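Local coordinates for protein killer cell lectin-like receptor 3 (Mus musculus, PDB 3C8J) that serves as a disulfide-linked homodimeric lectin-like receptor on natural killer cells that recognises class I MHC molecules, at residues Y93-K98 against Q109-P114. The protein carries 4 engineered substitutions. Residues are numbered along the deposited sequence; the frame is centred on the assembly and turned at random.
Sequences YFIMNK and QHYGVP. Engineered in segment 109-114: G112 (natural residue Ser).
Where the strand carrying Y93 and I95 runs past the loop leaving helix 101-110, the backbones approach most closely at Y93 and V113, with CA atoms 7.9 Å apart, and no hydrogen bond joins the segments. A Schellman motif ends the helix, V113 N bonding to C108 O and N of G112, an engineered residue with positive phi, to Q109 O; Y111 and V113, flanking G112, both direct CB toward the strand. The phenol of Y93 is broad enough to meet both. Beta-branched V113 presents CB and CG2 together to its edge, V113 CG2 lying 3.9 Å from Y93 CE1, while Y111 CB approaches Y93 CE1 obliquely. The two tyrosine rings are inclined by only 29° but strongly displaced, centroids 5.3 Å apart, with little face-to-face overlap. The Y111 ring is long enough to span from loop to strand, where I95, extended by a chi2 of -166°, sets CD1 at its edge, 4.2 Å from Y111 CE1. In this C-type lectin-like domain C194 of strand 190-197 packs against Y93, I95 and V113, and F201 of the second subunit stacks on Y93. Only carbons meet across this partly buried contact, which therefore rests on van der Waals packing and the hydrophobic effect, on shape more than direction.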
loop_
_atom_site.group_PDB
_atom_site.type_symbol
_atom_site.label_atom_id
_atom_site.label_comp_id
_atom_site.label_asym_id
_atom_site.label_seq_id
_atom_site.Cartn_x
_atom_site.Cartn_y
_atom_site.Cartn_z
ATOM N N TYR A 93 -5.737 8.855 -3.753
ATOM C CA TYR A 93 -5.273 10.227 -3.859
ATOM C C TYR A 93 -5.809 10.973 -2.652
ATOM O O TYR A 93 -7.028 10.965 -2.388
ATOM C CB TYR A 93 -5.855 10.919 -5.103
ATOM C CG TYR A 93 -5.059 10.786 -6.369
ATOM C CD1 TYR A 93 -5.522 9.995 -7.406
ATOM C CD2 TYR A 93 -3.862 11.463 -6.547
ATOM C CE1 TYR A 93 -4.815 9.863 -8.571
ATOM C CE2 TYR A 93 -3.132 11.325 -7.729
ATOM C CZ TYR A 93 -3.625 10.521 -8.729
ATOM O OH TYR A 93 -2.951 10.361 -9.910
ATOM N N PHE A 94 -4.936 11.638 -1.919
ATOM C CA PHE A 94 -5.436 12.496 -0.863
ATOM C C PHE A 94 -5.239 13.896 -1.381
ATOM O O PHE A 94 -4.106 14.346 -1.548
ATOM C CB PHE A 94 -4.713 12.247 0.460
ATOM C CG PHE A 94 -4.773 10.812 0.923
ATOM C CD1 PHE A 94 -3.902 9.881 0.424
ATOM C CD2 PHE A 94 -5.708 10.398 1.862
ATOM C CE1 PHE A 94 -3.955 8.554 0.841
ATOM C CE2 PHE A 94 -5.761 9.066 2.294
ATOM C CZ PHE A 94 -4.893 8.155 1.774
ATOM N N ILE A 95 -6.348 14.555 -1.703
ATOM C CA ILE A 95 -6.312 15.901 -2.241
ATOM C C ILE A 95 -6.430 16.894 -1.089
ATOM O O ILE A 95 -7.469 16.986 -0.419
ATOM C CB ILE A 95 -7.401 16.113 -3.310
ATOM C CG1 ILE A 95 -7.299 15.003 -4.353
ATOM C CG2 ILE A 95 -7.256 17.493 -3.962
ATOM C CD1 ILE A 95 -8.062 15.256 -5.600
ATOM N N MET A 96 -5.341 17.627 -0.882
ATOM C CA MET A 96 -5.121 18.444 0.304
ATOM C C MET A 96 -5.455 19.932 0.118
ATOM O O MET A 96 -4.765 20.805 0.648
ATOM C CB MET A 96 -3.671 18.239 0.765
ATOM C CG MET A 96 -3.354 16.784 1.130
ATOM S SD MET A 96 -4.353 16.023 2.447
ATOM C CE MET A 96 -3.545 16.569 3.965
ATOM N N ASN A 97 -6.502 20.200 -0.673
ATOM C CA ASN A 97 -7.184 21.506 -0.751
ATOM C C ASN A 97 -8.591 21.299 -0.272
ATOM O O ASN A 97 -9.184 20.259 -0.554
ATOM C CB ASN A 97 -7.323 22.025 -2.184
ATOM C CG ASN A 97 -6.059 21.928 -2.966
ATOM O OD1 ASN A 97 -5.680 20.842 -3.414
ATOM N ND2 ASN A 97 -5.396 23.068 -3.169
ATOM N N LYS A 98 -9.150 22.303 0.392
ATOM C CA LYS A 98 -10.495 22.217 0.910
ATOM C C LYS A 98 -11.486 22.653 -0.159
ATOM O O LYS A 98 -11.559 23.835 -0.502
ATOM C CB LYS A 98 -10.636 23.082 2.158
ATOM C CG LYS A 98 -9.784 22.627 3.348
ATOM C CD LYS A 98 -9.766 23.718 4.442
ATOM C CE LYS A 98 -9.234 23.208 5.781
ATOM N NZ LYS A 98 -9.013 24.373 6.682
ATOM N N GLN A 109 -12.720 12.716 -10.461
ATOM C CA GLN A 109 -13.028 12.323 -11.846
ATOM C C GLN A 109 -11.914 12.748 -12.783
ATOM O O GLN A 109 -11.485 11.967 -13.625
ATOM C CB GLN A 109 -14.358 12.919 -12.358
ATOM C CG GLN A 109 -15.528 11.931 -12.439
ATOM C CD GLN A 109 -15.178 10.622 -13.166
ATOM O OE1 GLN A 109 -14.962 9.585 -12.524
ATOM N NE2 GLN A 109 -15.110 10.671 -14.498
ATOM N N HIS A 110 -11.450 13.984 -12.619
ATOM C CA HIS A 110 -10.403 14.543 -13.447
ATOM C C HIS A 110 -9.123 13.698 -13.484
ATOM O O HIS A 110 -8.373 13.762 -14.443
ATOM C CB HIS A 110 -10.093 15.960 -12.995
ATOM C CG HIS A 110 -9.076 16.649 -13.847
ATOM N ND1 HIS A 110 -7.767 16.820 -13.451
ATOM C CD2 HIS A 110 -9.169 17.183 -15.087
ATOM C CE1 HIS A 110 -7.101 17.453 -14.399
ATOM N NE2 HIS A 110 -7.929 17.683 -15.403
ATOM N N TYR A 111 -8.871 12.904 -12.453
ATOM C CA TYR A 111 -7.732 11.984 -12.493
ATOM C C TYR A 111 -8.157 10.561 -12.824
ATOM O O TYR A 111 -7.347 9.643 -12.757
ATOM C CB TYR A 111 -6.963 12.003 -11.170
ATOM C CG TYR A 111 -6.450 13.364 -10.850
ATOM C CD1 TYR A 111 -6.966 14.078 -9.780
ATOM C CD2 TYR A 111 -5.479 13.962 -11.645
ATOM C CE1 TYR A 111 -6.513 15.361 -9.487
ATOM C CE2 TYR A 111 -5.021 15.233 -11.370
ATOM C CZ TYR A 111 -5.548 15.932 -10.286
ATOM O OH TYR A 111 -5.098 17.200 -9.994
ATOM N N GLY A 112 -9.434 10.378 -13.164
ATOM C CA GLY A 112 -9.971 9.044 -13.406
ATOM C C GLY A 112 -9.953 8.111 -12.203
ATOM O O GLY A 112 -10.056 6.908 -12.356
ATOM N N VAL A 113 -9.826 8.661 -11.005
ATOM C CA VAL A 113 -9.857 7.848 -9.795
ATOM C C VAL A 113 -10.973 8.421 -8.959
ATOM O O VAL A 113 -10.829 9.498 -8.401
ATOM C CB VAL A 113 -8.508 7.892 -9.032
ATOM C CG1 VAL A 113 -8.592 7.140 -7.744
ATOM C CG2 VAL A 113 -7.390 7.314 -9.903
ATOM N N PRO A 114 -12.112 7.722 -8.903
ATOM C CA PRO A 114 -13.300 8.380 -8.342
ATOM C C PRO A 114 -13.265 8.571 -6.815
ATOM O O PRO A 114 -12.480 7.938 -6.125
ATOM C CB PRO A 114 -14.452 7.456 -8.774
ATOM C CG PRO A 114 -13.828 6.476 -9.812
ATOM C CD PRO A 114 -12.401 6.351 -9.367
#